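Local structure of hydroxylase, putative (Mycobacterium tuberculosis, 3AFF) at residues D64-F69 and Q296-V301; N140-C145 and N193-K198; A148-V153 and L170-E175. The protein probably hydroxylates the phenolic ring of the secosteroid 3-HSA at the ortho position, using reduced flavin and oxygen, in the breakdown of cholesterol. All blocks are in the same frame, centred on the assembly; numbering follows the deposited sequence.

Interaction 1: residues D64-F69 and Q296-V301; sequences DPALFF and QLIGNV
Chi1 of Val-301 (174°) points CG1 opposite its amide nitrogen and into the first turn of the helix that starts at Pro-65. In Ile-298, one turn earlier on the partner helix, CG1 is roughly opposite N (chi1 -155°), and a bend at chi2 brings CD1 to Ala-66. Val-301 CG1 is the busier of the two: it lies 3.7 Å from Ala-66 N and 3.9 Å from Pro-65 CG, and it comes up at the edge of the Phe-69 ring, near the ring plane, 4.2 Å from Phe-69 CD2. Ile-298 CD1 touches both Ala-66 and Phe-69, 3.8 Å from Ala-66 CB and 3.9 Å from Phe-69 CB. The contact is purely apolar. The turn being packed is itself tied by its N-cap, Asp-64, whose OD1 takes the Ala-66 N-H at 3.0 Å from above the carboxylate plane. Beyond the pair, Phe-69 continues onto Met-236 and Ala-243 of helix 233-259. The short helix axes pass 9.5 Å apart at 152°, a near-antiparallel packing that joins the N-terminal helices to the C-terminal helical bundle of the acyl-CoA dehydrogenase fold.

Interaction 2: residues N140-C145 and N193-K198; sequences NWSSGC and NTLVVK
Where Ser-142 meets Asn-193, strand 132-142 of the beta domain of this acyl-CoA dehydrogenase-type fold ends and runs into a type II turn, Ser-142 to Cys-145; by similarity, Trp-141, Ser-142 and Ser-143 contribute to the FMN site. The direct polar link is a backbone bond: Ser-142 N gives its hydrogen to Asn-193 O at 3.0 Å, in the carbonyl plane and fairly straight (159° at the hydrogen). A water makes the second link, accepting from Trp-141 N at 2.9 Å and lying 2.8 Å from Thr-194 OG1. Two further polar groups find their partners outside the pair. Ser-142 OG is bonded to Ser-118 O, so the hydroxyl is satisfied. Trp-141, whose CB leaves the backbone away from strand 193-198, stacks its indole on His-368, and its NE1 donates to Ala-346 O of the second subunit; His-368 and Ala-346 are both among the FMN-binding positions inferred by similarity.

The packing gathers round Leu-195. Its CD1 lies against the Ser-142 side chain, 3.6 Å from Ser-142 OG, while CD2 makes the apolar contact, reaching Cys-145 CB at 4.0 Å. Thr-194 OG1 sits against Asn-140, 3.3 Å from Asn-140 CA. Cys-145 SG, set between its backbone N and carbonyl carbon (chi1 61°), rests 3.8 Å from Asn-193 CB.

Interaction 3: residues A148-V153 and L170-E175; sequences ASWTFV and LIPRSE
Leu-170 meets two aromatic side chains of the facing strand at once: its CG lies 3.7 Å from Trp-150 CE3, and its CD1 is equally close to Phe-152 CE1. Having CG anti to the backbone N (chi1 176°) sets the leucine between the two rings, all three side chains lying on the same face of the sheet. That face packs on helix 101-108, where Leu-170 and Trp-150 both touch Val-107, while Phe-152 reaches Tyr-120 of the predicted FMN site.

Ile-171 supplies the regular hydrogen-bonded pair. Thr-151 N donates to Ile-171 O, and Ile-171 N returns a bond to Thr-151 O, each 2.9 Å long. On the other face of the sheet Ile-171 CD1 meets Val-153 CG2 at 4.0 Å. The two backbone bonds belong to the antiparallel beta hairpin of strands 150-159 and 162-172, part of the beta domain of the acyl-CoA dehydrogenase fold.

Pro-172 lies flat against the Trp-150 indole in a CH-pi contact: its CB stands 3.8 Å from the centroid of the six-membered ring, only 8° off the ring normal. CD adds to this at the rim, 3.6 Å from Trp-150 CZ3.

At Arg-173 the strand gives way to a short 3-10 turn. Its N still donates to Ser-149 O at 2.8 Å, but from well above the carbonyl plane. The arginine side chain, kinked along its length, runs past Ala-148, with Arg-173 CD 3.8 Å from Ala-148 O.

How the interactions relate
All three contacts are largely buried, but they serve different parts of the subunit. Interaction 1 joins two helices by apolar side-chain packing, whereas interactions 2 and 3 belong to one beta sheet and combine backbone bonds with side-chain packing. Those two touch each other: Leu-195 CD1 lies 3.3 Å from Thr-151 OG1, and Val-197 packs on Ile-171. Interaction 1 sits on the opposite side of the chain's centre, its own centre about 28 Å from those of the others. Interaction 3 is a regular hairpin with partly exposed Trp-150 and Pro-172, while interaction 2, where a strand ends, itself contains residues of the predicted flavin site. Along the chain, interaction 3 nests within interaction 2, and both within interaction 1.

Interaction 1: residues D64-F69 and Q296-V301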
ATOM      1  N   ASP A  64     -42.107  18.490   2.606  1.00 23.67           N
ATOM      2  CA  ASP A  64     -40.962  17.589   2.579  1.00 22.40           C
ATOM      3  C   ASP A  64     -39.687  18.464   2.662  1.00 19.83           C
ATOM      4  O   ASP A  64     -39.492  19.375   1.823  1.00 19.14           O
ATOM      5  CB  ASP A  64     -41.066  16.835   1.274  1.00 23.47           C
ATOM      6  CG  ASP A  64     -39.870  15.943   0.967  1.00 26.88           C
ATOM      7  OD1 ASP A  64     -38.814  15.976   1.659  1.00 26.16           O
ATOM      8  OD2 ASP A  64     -40.053  15.176  -0.018  1.00 29.17           O
ATOM      9  N   PRO A  65     -38.854  18.265   3.706  1.00 19.61           N
ATOM     10  CA  PRO A  65     -37.710  19.199   3.871  1.00 19.51           C
ATOM     11  C   PRO A  65     -36.706  19.147   2.663  1.00 19.92           C
ATOM     12  O   PRO A  65     -36.074  20.130   2.335  1.00 20.25           O
ATOM     13  CB  PRO A  65     -37.105  18.752   5.216  1.00 18.96           C
ATOM     14  CG  PRO A  65     -37.419  17.309   5.262  1.00 19.58           C
ATOM     15  CD  PRO A  65     -38.873  17.278   4.802  1.00 19.16           C
ATOM     16  N   ALA A  66     -36.671  18.037   1.912  1.00 20.51           N
ATOM     17  CA  ALA A  66     -35.814  18.006   0.734  1.00 19.79           C
ATOM     18  C   ALA A  66     -36.265  18.956  -0.370  1.00 20.25           C
ATOM     19  O   ALA A  66     -35.446  19.541  -1.113  1.00 20.94           O
ATOM     20  CB  ALA A  66     -35.660  16.572   0.252  1.00 20.71           C
ATOM     21  N   LEU A  67     -37.586  19.174  -0.477  1.00 21.44           N
ATOM     22  CA  LEU A  67     -38.075  20.146  -1.428  1.00 20.23           C
ATOM     23  C   LEU A  67     -37.761  21.559  -1.047  1.00 19.98           C
ATOM     24  O   LEU A  67     -37.522  22.409  -1.926  1.00 20.36           O
ATOM     25  CB  LEU A  67     -39.594  20.031  -1.592  1.00 21.72           C
ATOM     26  CG  LEU A  67     -40.002  18.702  -2.226  1.00 23.46           C
ATOM     27  CD1 LEU A  67     -41.507  18.673  -2.304  1.00 29.35           C
ATOM     28  CD2 LEU A  67     -39.352  18.498  -3.648  1.00 26.14           C
ATOM     29  N   PHE A  68     -37.863  21.875   0.239  1.00 19.48           N
ATOM     30  CA  PHE A  68     -37.438  23.188   0.695  1.00 20.09           C
ATOM     31  C   PHE A  68     -35.968  23.455   0.359  1.00 18.83           C
ATOM     32  O   PHE A  68     -35.653  24.515  -0.148  1.00 20.87           O
ATOM     33  CB  PHE A  68     -37.643  23.356   2.221  1.00 20.06           C
ATOM     34  CG  PHE A  68     -37.142  24.689   2.725  1.00 23.28           C
ATOM     35  CD1 PHE A  68     -37.950  25.832   2.633  1.00 22.81           C
ATOM     36  CD2 PHE A  68     -35.851  24.806   3.267  1.00 22.06           C
ATOM     37  CE1 PHE A  68     -37.492  27.046   3.084  1.00 22.54           C
ATOM     38  CE2 PHE A  68     -35.382  26.042   3.695  1.00 22.09           C
ATOM     39  CZ  PHE A  68     -36.206  27.138   3.617  1.00 23.17           C
ATOM     40  N   PHE A  69     -35.064  22.516   0.645  1.00 19.18           N
ATOM     41  CA  PHE A  69     -33.624  22.745   0.302  1.00 19.11           C
ATOM     42  C   PHE A  69     -33.309  22.866  -1.199  1.00 19.75           C
ATOM     43  O   PHE A  69     -32.493  23.709  -1.605  1.00 20.56           O
ATOM     44  CB  PHE A  69     -32.689  21.771   1.054  1.00 19.08           C
ATOM     45  CG  PHE A  69     -32.764  21.930   2.543  1.00 16.46           C
ATOM     46  CD1 PHE A  69     -32.480  23.163   3.136  1.00 15.80           C
ATOM     47  CD2 PHE A  69     -33.162  20.865   3.370  1.00 18.69           C
ATOM     48  CE1 PHE A  69     -32.572  23.324   4.552  1.00 15.12           C
ATOM     49  CE2 PHE A  69     -33.247  20.999   4.763  1.00 16.33           C
ATOM     50  CZ  PHE A  69     -32.964  22.225   5.378  1.00 16.37           C
ATOM     51  N   GLN A 296     -25.361  13.731  -2.186  1.00 25.54           N
ATOM     52  CA  GLN A 296     -24.927  13.371  -0.836  1.00 25.31           C
ATOM     53  C   GLN A 296     -25.656  14.228   0.243  1.00 24.66           C
ATOM     54  O   GLN A 296     -26.275  13.651   1.176  1.00 24.72           O
ATOM     55  CB  GLN A 296     -23.404  13.525  -0.757  1.00 26.31           C
ATOM     56  CG  GLN A 296     -22.728  13.222   0.588  1.00 28.03           C
ATOM     57  CD  GLN A 296     -21.198  13.557   0.537  1.00 30.89           C
ATOM     58  OE1 GLN A 296     -20.773  14.662   0.086  1.00 34.76           O
ATOM     59  NE2 GLN A 296     -20.365  12.568   0.933  1.00 38.86           N
ATOM     60  N   LEU A 297     -25.653  15.558   0.101  1.00 21.54           N
ATOM     61  CA  LEU A 297     -26.327  16.446   1.115  1.00 22.00           C
ATOM     62  C   LEU A 297     -27.849  16.211   1.259  1.00 23.11           C
ATOM     63  O   LEU A 297     -28.378  16.090   2.355  1.00 23.64           O
ATOM     64  CB  LEU A 297     -26.126  17.913   0.739  1.00 20.88           C
ATOM     65  CG  LEU A 297     -26.452  19.045   1.757  1.00 20.70           C
ATOM     66  CD1 LEU A 297     -25.513  18.957   2.943  1.00 17.68           C
ATOM     67  CD2 LEU A 297     -26.333  20.378   1.084  1.00 17.57           C
ATOM     68  N   ILE A 298     -28.543  16.195   0.123  1.00 23.81           N
ATOM     69  CA  ILE A 298     -29.989  16.091   0.084  1.00 24.07           C
ATOM     70  C   ILE A 298     -30.393  14.660   0.370  1.00 24.70           C
ATOM     71  O   ILE A 298     -31.496  14.385   0.864  1.00 25.28           O
ATOM     72  CB  ILE A 298     -30.496  16.587  -1.304  1.00 24.75           C
ATOM     73  CG1 ILE A 298     -31.938  17.085  -1.211  1.00 23.78           C
ATOM     74  CG2 ILE A 298     -30.240  15.499  -2.450  1.00 25.48           C
ATOM     75  CD1 ILE A 298     -32.179  18.127  -0.168  1.00 21.98           C
ATOM     76  N   GLY A 299     -29.475  13.727   0.079  1.00 24.18           N
ATOM     77  CA  GLY A 299     -29.657  12.341   0.451  1.00 23.45           C
ATOM     78  C   GLY A 299     -29.856  12.052   1.923  1.00 22.54           C
ATOM     79  O   GLY A 299     -30.663  11.186   2.278  1.00 21.62           O
ATOM     80  N   ASN A 300     -29.067  12.692   2.795  1.00 22.00           N
ATOM     81  CA  ASN A 300     -29.240  12.501   4.225  1.00 21.31           C
ATOM     82  C   ASN A 300     -30.566  13.101   4.706  1.00 20.95           C
ATOM     83  O   ASN A 300     -31.193  12.559   5.589  1.00 21.18           O
ATOM     84  CB  ASN A 300     -28.069  13.206   4.926  1.00 22.42           C
ATOM     85  CG  ASN A 300     -26.770  12.574   4.565  1.00 21.93           C
ATOM     86  OD1 ASN A 300     -25.759  13.231   4.279  1.00 25.04           O
ATOM     87  ND2 ASN A 300     -26.789  11.284   4.570  1.00 22.06           N
ATOM     88  N   VAL A 301     -30.983  14.214   4.098  1.00 20.41           N
ATOM     89  CA  VAL A 301     -32.290  14.841   4.445  1.00 22.17           C
ATOM     90  C   VAL A 301     -33.459  13.882   4.082  1.00 22.77           C
ATOM     91  O   VAL A 301     -34.266  13.544   4.909  1.00 22.22           O
ATOM     92  CB  VAL A 301     -32.443  16.206   3.695  1.00 21.47           C
ATOM     93  CG1 VAL A 301     -33.847  16.790   3.916  1.00 19.45           C
ATOM     94  CG2 VAL A 301     -31.336  17.170   4.160  1.00 21.70           C
TER

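Interaction 2: residues N140-C145 and N193-K198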
ATOM      1  N   ASN A 140     -24.505  39.431  15.957  1.00 21.94           N
ATOM      2  CA  ASN A 140     -24.192  39.770  14.581  1.00 22.70           C
ATOM      3  C   ASN A 140     -24.661  38.723  13.569  1.00 22.00           C
ATOM      4  O   ASN A 140     -25.203  37.687  13.936  1.00 20.36           O
ATOM      5  CB  ASN A 140     -22.657  39.992  14.431  1.00 24.84           C
ATOM      6  CG  ASN A 140     -21.856  38.705  14.624  1.00 27.25           C
ATOM      7  OD1 ASN A 140     -22.415  37.593  14.658  1.00 29.79           O
ATOM      8  ND2 ASN A 140     -20.542  38.845  14.709  1.00 28.43           N
ATOM      9  N   TRP A 141     -24.447  39.017  12.290  1.00 21.85           N
ATOM     10  CA  TRP A 141     -24.706  38.038  11.229  1.00 21.99           C
ATOM     11  C   TRP A 141     -26.155  37.593  11.166  1.00 21.61           C
ATOM     12  O   TRP A 141     -26.427  36.398  10.930  1.00 20.04           O
ATOM     13  CB  TRP A 141     -23.844  36.793  11.435  1.00 22.68           C
ATOM     14  CG  TRP A 141     -22.619  36.688  10.564  1.00 22.12           C
ATOM     15  CD1 TRP A 141     -21.324  36.988  10.922  1.00 23.29           C
ATOM     16  CD2 TRP A 141     -22.561  36.165   9.219  1.00 24.52           C
ATOM     17  NE1 TRP A 141     -20.479  36.734   9.860  1.00 26.97           N
ATOM     18  CE2 TRP A 141     -21.207  36.222   8.808  1.00 25.97           C
ATOM     19  CE3 TRP A 141     -23.535  35.683   8.311  1.00 25.55           C
ATOM     20  CZ2 TRP A 141     -20.794  35.803   7.537  1.00 26.91           C
ATOM     21  CZ3 TRP A 141     -23.141  35.293   7.025  1.00 24.68           C
ATOM     22  CH2 TRP A 141     -21.769  35.340   6.648  1.00 24.88           C
ATOM     23  N   SER A 142     -27.093  38.516  11.347  1.00 21.61           N
ATOM     24  CA  SER A 142     -28.503  38.113  11.275  1.00 21.63           C
ATOM     25  C   SER A 142     -28.987  38.293   9.853  1.00 21.20           C
ATOM     26  O   SER A 142     -29.514  39.315   9.511  1.00 21.67           O
ATOM     27  CB  SER A 142     -29.361  38.812  12.332  1.00 22.05           C
ATOM     28  OG  SER A 142     -30.719  38.362  12.233  1.00 19.49           O
ATOM     29  N   SER A 143     -28.791  37.264   9.015  1.00 21.45           N
ATOM     30  CA  SER A 143     -29.147  37.327   7.599  1.00 19.69           C
ATOM     31  C   SER A 143     -30.641  37.651   7.343  1.00 20.76           C
ATOM     32  O   SER A 143     -31.565  37.045   7.979  1.00 19.61           O
ATOM     33  CB  SER A 143     -28.722  36.026   6.890  1.00 19.04           C
ATOM     34  OG  SER A 143     -27.304  35.814   7.020  1.00 19.42           O
ATOM     35  N   GLY A 144     -30.883  38.626   6.439  1.00 20.38           N
ATOM     36  CA  GLY A 144     -32.284  39.049   6.150  1.00 19.26           C
ATOM     37  C   GLY A 144     -33.085  39.701   7.300  1.00 20.57           C
ATOM     38  O   GLY A 144     -34.320  39.762   7.227  1.00 19.46           O
ATOM     39  N   CYS A 145     -32.393  40.191   8.322  1.00 19.61           N
ATOM     40  CA  CYS A 145     -33.058  40.792   9.489  1.00 22.73           C
ATOM     41  C   CYS A 145     -33.898  42.026   9.165  1.00 23.63           C
ATOM     42  O   CYS A 145     -34.851  42.292   9.854  1.00 23.69           O
ATOM     43  CB  CYS A 145     -32.086  41.085  10.634  1.00 21.46           C
ATOM     44  SG  CYS A 145     -30.744  42.260  10.249  1.00 23.83           S
ATOM     45  N   ASN A 193     -27.004  41.959   9.321  1.00 20.99           N
ATOM     46  CA  ASN A 193     -26.732  43.030  10.289  1.00 22.25           C
ATOM     47  C   ASN A 193     -26.802  42.612  11.777  1.00 21.84           C
ATOM     48  O   ASN A 193     -27.041  41.443  12.104  1.00 21.92           O
ATOM     49  CB  ASN A 193     -27.559  44.295   9.961  1.00 22.70           C
ATOM     50  CG  ASN A 193     -27.074  44.992   8.695  1.00 23.77           C
ATOM     51  OD1 ASN A 193     -27.842  45.228   7.768  1.00 28.52           O
ATOM     52  ND2 ASN A 193     -25.798  45.294   8.644  1.00 20.51           N
ATOM     53  N   THR A 194     -26.524  43.554  12.680  1.00 22.48           N
ATOM     54  CA  THR A 194     -26.390  43.261  14.097  1.00 22.41           C
ATOM     55  C   THR A 194     -27.578  43.663  14.974  1.00 24.08           C
ATOM     56  O   THR A 194     -28.170  44.736  14.786  1.00 24.13           O
ATOM     57  CB  THR A 194     -25.110  43.895  14.585  1.00 23.27           C
ATOM     58  OG1 THR A 194     -24.052  43.045  14.120  1.00 23.24           O
ATOM     59  CG2 THR A 194     -25.070  43.949  16.085  1.00 20.22           C
ATOM     60  N   LEU A 195     -27.932  42.815  15.947  1.00 23.30           N
ATOM     61  CA  LEU A 195     -29.198  43.022  16.704  1.00 22.48           C
ATOM     62  C   LEU A 195     -28.803  43.360  18.123  1.00 21.91           C
ATOM     63  O   LEU A 195     -28.157  42.557  18.811  1.00 20.42           O
ATOM     64  CB  LEU A 195     -30.089  41.763  16.699  1.00 21.81           C
ATOM     65  CG  LEU A 195     -30.260  40.966  15.398  1.00 22.65           C
ATOM     66  CD1 LEU A 195     -30.842  39.552  15.635  1.00 21.31           C
ATOM     67  CD2 LEU A 195     -31.094  41.784  14.403  1.00 22.38           C
ATOM     68  N   VAL A 196     -29.190  44.556  18.550  1.00 22.55           N
ATOM     69  CA  VAL A 196     -28.804  45.047  19.889  1.00 23.69           C
ATOM     70  C   VAL A 196     -30.012  44.994  20.808  1.00 21.94           C
ATOM     71  O   VAL A 196     -31.025  45.531  20.493  1.00 20.87           O
ATOM     72  CB  VAL A 196     -28.232  46.511  19.831  1.00 24.07           C
ATOM     73  CG1 VAL A 196     -27.709  46.958  21.213  1.00 24.29           C
ATOM     74  CG2 VAL A 196     -27.108  46.604  18.777  1.00 27.53           C
ATOM     75  N   VAL A 197     -29.878  44.315  21.941  1.00 22.14           N
ATOM     76  CA  VAL A 197     -31.003  43.994  22.790  1.00 21.48           C
ATOM     77  C   VAL A 197     -30.569  44.486  24.168  1.00 22.39           C
ATOM     78  O   VAL A 197     -29.536  44.081  24.641  1.00 23.18           O
ATOM     79  CB  VAL A 197     -31.275  42.419  22.796  1.00 20.86           C
ATOM     80  CG1 VAL A 197     -32.386  42.060  23.705  1.00 20.31           C
ATOM     81  CG2 VAL A 197     -31.555  41.894  21.344  1.00 19.76           C
ATOM     82  N   LYS A 198     -31.364  45.360  24.789  1.00 23.86           N
ATOM     83  CA  LYS A 198     -31.014  45.899  26.127  1.00 25.70           C
ATOM     84  C   LYS A 198     -32.180  45.777  27.078  1.00 23.47           C
ATOM     85  O   LYS A 198     -33.239  46.392  26.854  1.00 24.95           O
ATOM     86  CB  LYS A 198     -30.606  47.381  26.079  1.00 25.74           C
ATOM     87  CG  LYS A 198     -30.137  47.872  24.749  1.00 30.44           C
ATOM     88  CD  LYS A 198     -29.053  49.023  24.839  1.00 31.76           C
ATOM     89  CE  LYS A 198     -28.762  49.624  23.420  1.00 34.48           C
ATOM     90  NZ  LYS A 198     -30.020  49.872  22.525  1.00 39.12           N
TER
HETATM   91  O   HOH W   1     -23.463  41.674  11.767  1.00 18.73           O

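Interaction 3: residues A148-V153 and L170-E175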
ATOM      1  N   ALA A 148     -37.567  41.091   8.568  1.00 23.95           N
ATOM      2  CA  ALA A 148     -38.290  40.323   9.590  1.00 21.94           C
ATOM      3  C   ALA A 148     -38.915  41.244  10.635  1.00 21.81           C
ATOM      4  O   ALA A 148     -38.374  42.325  10.907  1.00 22.17           O
ATOM      5  CB  ALA A 148     -37.335  39.348  10.239  1.00 22.02           C
ATOM      6  N   SER A 149     -40.026  40.838  11.261  1.00 20.12           N
ATOM      7  CA  SER A 149     -40.481  41.698  12.340  1.00 22.33           C
ATOM      8  C   SER A 149     -40.362  41.079  13.773  1.00 21.48           C
ATOM      9  O   SER A 149     -40.845  41.619  14.766  1.00 21.30           O
ATOM     10  CB  SER A 149     -41.862  42.284  11.984  1.00 23.36           C
ATOM     11  OG  SER A 149     -42.732  41.239  11.642  1.00 27.28           O
ATOM     12  N   TRP A 150     -39.690  39.936  13.831  1.00 20.65           N
ATOM     13  CA  TRP A 150     -39.335  39.250  15.051  1.00 19.07           C
ATOM     14  C   TRP A 150     -37.953  38.609  14.795  1.00 19.26           C
ATOM     15  O   TRP A 150     -37.537  38.451  13.634  1.00 17.98           O
ATOM     16  CB  TRP A 150     -40.294  38.092  15.238  1.00 19.37           C
ATOM     17  CG  TRP A 150     -41.723  38.436  15.694  1.00 19.08           C
ATOM     18  CD1 TRP A 150     -42.788  38.804  14.885  1.00 18.94           C
ATOM     19  CD2 TRP A 150     -42.226  38.374  17.035  1.00 18.47           C
ATOM     20  NE1 TRP A 150     -43.898  39.008  15.670  1.00 22.28           N
ATOM     21  CE2 TRP A 150     -43.586  38.769  16.990  1.00 20.00           C
ATOM     22  CE3 TRP A 150     -41.661  38.033  18.277  1.00 16.06           C
ATOM     23  CZ2 TRP A 150     -44.411  38.806  18.148  1.00 16.25           C
ATOM     24  CZ3 TRP A 150     -42.461  38.085  19.417  1.00 19.46           C
ATOM     25  CH2 TRP A 150     -43.852  38.447  19.340  1.00 16.47           C
ATOM     26  N   THR A 151     -37.277  38.196  15.873  1.00 19.07           N
ATOM     27  CA  THR A 151     -36.006  37.527  15.732  1.00 18.83           C
ATOM     28  C   THR A 151     -35.833  36.475  16.797  1.00 18.68           C
ATOM     29  O   THR A 151     -36.325  36.625  17.922  1.00 17.10           O
ATOM     30  CB  THR A 151     -34.800  38.544  15.795  1.00 19.09           C
ATOM     31  OG1 THR A 151     -33.677  37.933  15.196  1.00 18.39           O
ATOM     32  CG2 THR A 151     -34.442  39.015  17.291  1.00 17.75           C
ATOM     33  N   PHE A 152     -35.048  35.454  16.466  1.00 16.19           N
ATOM     34  CA  PHE A 152     -34.425  34.590  17.503  1.00 15.71           C
ATOM     35  C   PHE A 152     -33.035  35.072  17.876  1.00 15.33           C
ATOM     36  O   PHE A 152     -32.293  35.497  17.024  1.00 16.85           O
ATOM     37  CB  PHE A 152     -34.252  33.153  16.998  1.00 14.93           C
ATOM     38  CG  PHE A 152     -35.548  32.479  16.556  1.00 17.03           C
ATOM     39  CD1 PHE A 152     -36.641  32.383  17.428  1.00 18.66           C
ATOM     40  CD2 PHE A 152     -35.645  31.916  15.289  1.00 15.95           C
ATOM     41  CE1 PHE A 152     -37.826  31.691  17.053  1.00 18.00           C
ATOM     42  CE2 PHE A 152     -36.867  31.246  14.901  1.00 17.02           C
ATOM     43  CZ  PHE A 152     -37.916  31.128  15.789  1.00 16.63           C
ATOM     44  N   VAL A 153     -32.665  34.971  19.144  1.00 16.96           N
ATOM     45  CA  VAL A 153     -31.273  35.240  19.537  1.00 16.68           C
ATOM     46  C   VAL A 153     -30.956  34.076  20.457  1.00 16.40           C
ATOM     47  O   VAL A 153     -31.801  33.654  21.260  1.00 16.99           O
ATOM     48  CB  VAL A 153     -31.072  36.637  20.312  1.00 17.27           C
ATOM     49  CG1 VAL A 153     -31.167  37.778  19.345  1.00 19.63           C
ATOM     50  CG2 VAL A 153     -32.061  36.775  21.462  1.00 15.41           C
ATOM     51  N   LEU A 170     -37.231  34.430  21.516  1.00 16.33           N
ATOM     52  CA  LEU A 170     -38.007  35.064  20.410  1.00 15.15           C
ATOM     53  C   LEU A 170     -38.429  36.478  20.781  1.00 16.01           C
ATOM     54  O   LEU A 170     -39.085  36.663  21.793  1.00 17.75           O
ATOM     55  CB  LEU A 170     -39.278  34.236  20.118  1.00 15.50           C
ATOM     56  CG  LEU A 170     -40.276  34.750  19.072  1.00 17.23           C
ATOM     57  CD1 LEU A 170     -39.620  34.853  17.634  1.00 16.16           C
ATOM     58  CD2 LEU A 170     -41.383  33.784  19.104  1.00 14.94           C
ATOM     59  N   ILE A 171     -38.085  37.485  19.999  1.00 16.45           N
ATOM     60  CA  ILE A 171     -38.224  38.863  20.519  1.00 17.99           C
ATOM     61  C   ILE A 171     -38.768  39.672  19.368  1.00 18.45           C
ATOM     62  O   ILE A 171     -38.277  39.487  18.243  1.00 18.42           O
ATOM     63  CB  ILE A 171     -36.859  39.443  20.950  1.00 17.65           C
ATOM     64  CG1 ILE A 171     -36.308  38.674  22.158  1.00 17.20           C
ATOM     65  CG2 ILE A 171     -36.978  40.877  21.341  1.00 18.95           C
ATOM     66  CD1 ILE A 171     -34.976  39.248  22.723  1.00 17.87           C
ATOM     67  N   PRO A 172     -39.770  40.548  19.628  1.00 18.20           N
ATOM     68  CA  PRO A 172     -40.312  41.376  18.547  1.00 19.48           C
ATOM     69  C   PRO A 172     -39.438  42.582  18.167  1.00 20.28           C
ATOM     70  O   PRO A 172     -38.689  43.093  18.990  1.00 19.87           O
ATOM     71  CB  PRO A 172     -41.673  41.846  19.091  1.00 18.59           C
ATOM     72  CG  PRO A 172     -41.485  41.854  20.573  1.00 18.01           C
ATOM     73  CD  PRO A 172     -40.507  40.739  20.901  1.00 18.83           C
ATOM     74  N   ARG A 173     -39.600  43.011  16.916  1.00 21.01           N
ATOM     75  CA  ARG A 173     -38.833  44.096  16.300  1.00 23.79           C
ATOM     76  C   ARG A 173     -38.813  45.448  17.078  1.00 24.11           C
ATOM     77  O   ARG A 173     -37.784  46.142  17.109  1.00 24.72           O
ATOM     78  CB  ARG A 173     -39.254  44.243  14.836  1.00 24.59           C
ATOM     79  CG  ARG A 173     -38.530  45.361  14.057  1.00 27.40           C
ATOM     80  CD  ARG A 173     -37.250  44.901  13.428  1.00 28.60           C
ATOM     81  NE  ARG A 173     -36.281  45.999  13.476  1.00 32.92           N
ATOM     82  CZ  ARG A 173     -36.041  46.872  12.505  1.00 37.95           C
ATOM     83  NH1 ARG A 173     -36.654  46.783  11.287  1.00 40.59           N
ATOM     84  NH2 ARG A 173     -35.140  47.817  12.747  1.00 33.64           N
ATOM     85  N   SER A 174     -39.921  45.769  17.749  1.00 24.89           N
ATOM     86  CA  SER A 174     -39.999  46.939  18.626  1.00 24.59           C
ATOM     87  C   SER A 174     -39.029  46.902  19.801  1.00 25.01           C
ATOM     88  O   SER A 174     -38.716  47.953  20.371  1.00 24.35           O
ATOM     89  CB  SER A 174     -41.427  47.096  19.173  1.00 25.08           C
ATOM     90  OG  SER A 174     -41.831  45.949  19.933  1.00 25.57           O
ATOM     91  N   GLU A 175     -38.554  45.707  20.162  1.00 24.87           N
ATOM     92  CA  GLU A 175     -37.641  45.536  21.298  1.00 24.65           C
ATOM     93  C   GLU A 175     -36.145  45.397  21.023  1.00 24.34           C
ATOM     94  O   GLU A 175     -35.378  45.280  21.982  1.00 23.77           O
ATOM     95  CB  GLU A 175     -38.155  44.428  22.210  1.00 25.48           C
ATOM     96  CG  GLU A 175     -39.444  44.925  22.875  1.00 29.77           C
ATOM     97  CD  GLU A 175     -40.271  43.862  23.487  1.00 35.31           C
ATOM     98  OE1 GLU A 175     -39.870  42.707  23.491  1.00 35.50           O
ATOM     99  OE2 GLU A 175     -41.373  44.187  23.973  1.00 41.66           O
TER
HETATM  100  O   HOH W   2     -37.031  44.501  10.251  1.00 31.38           O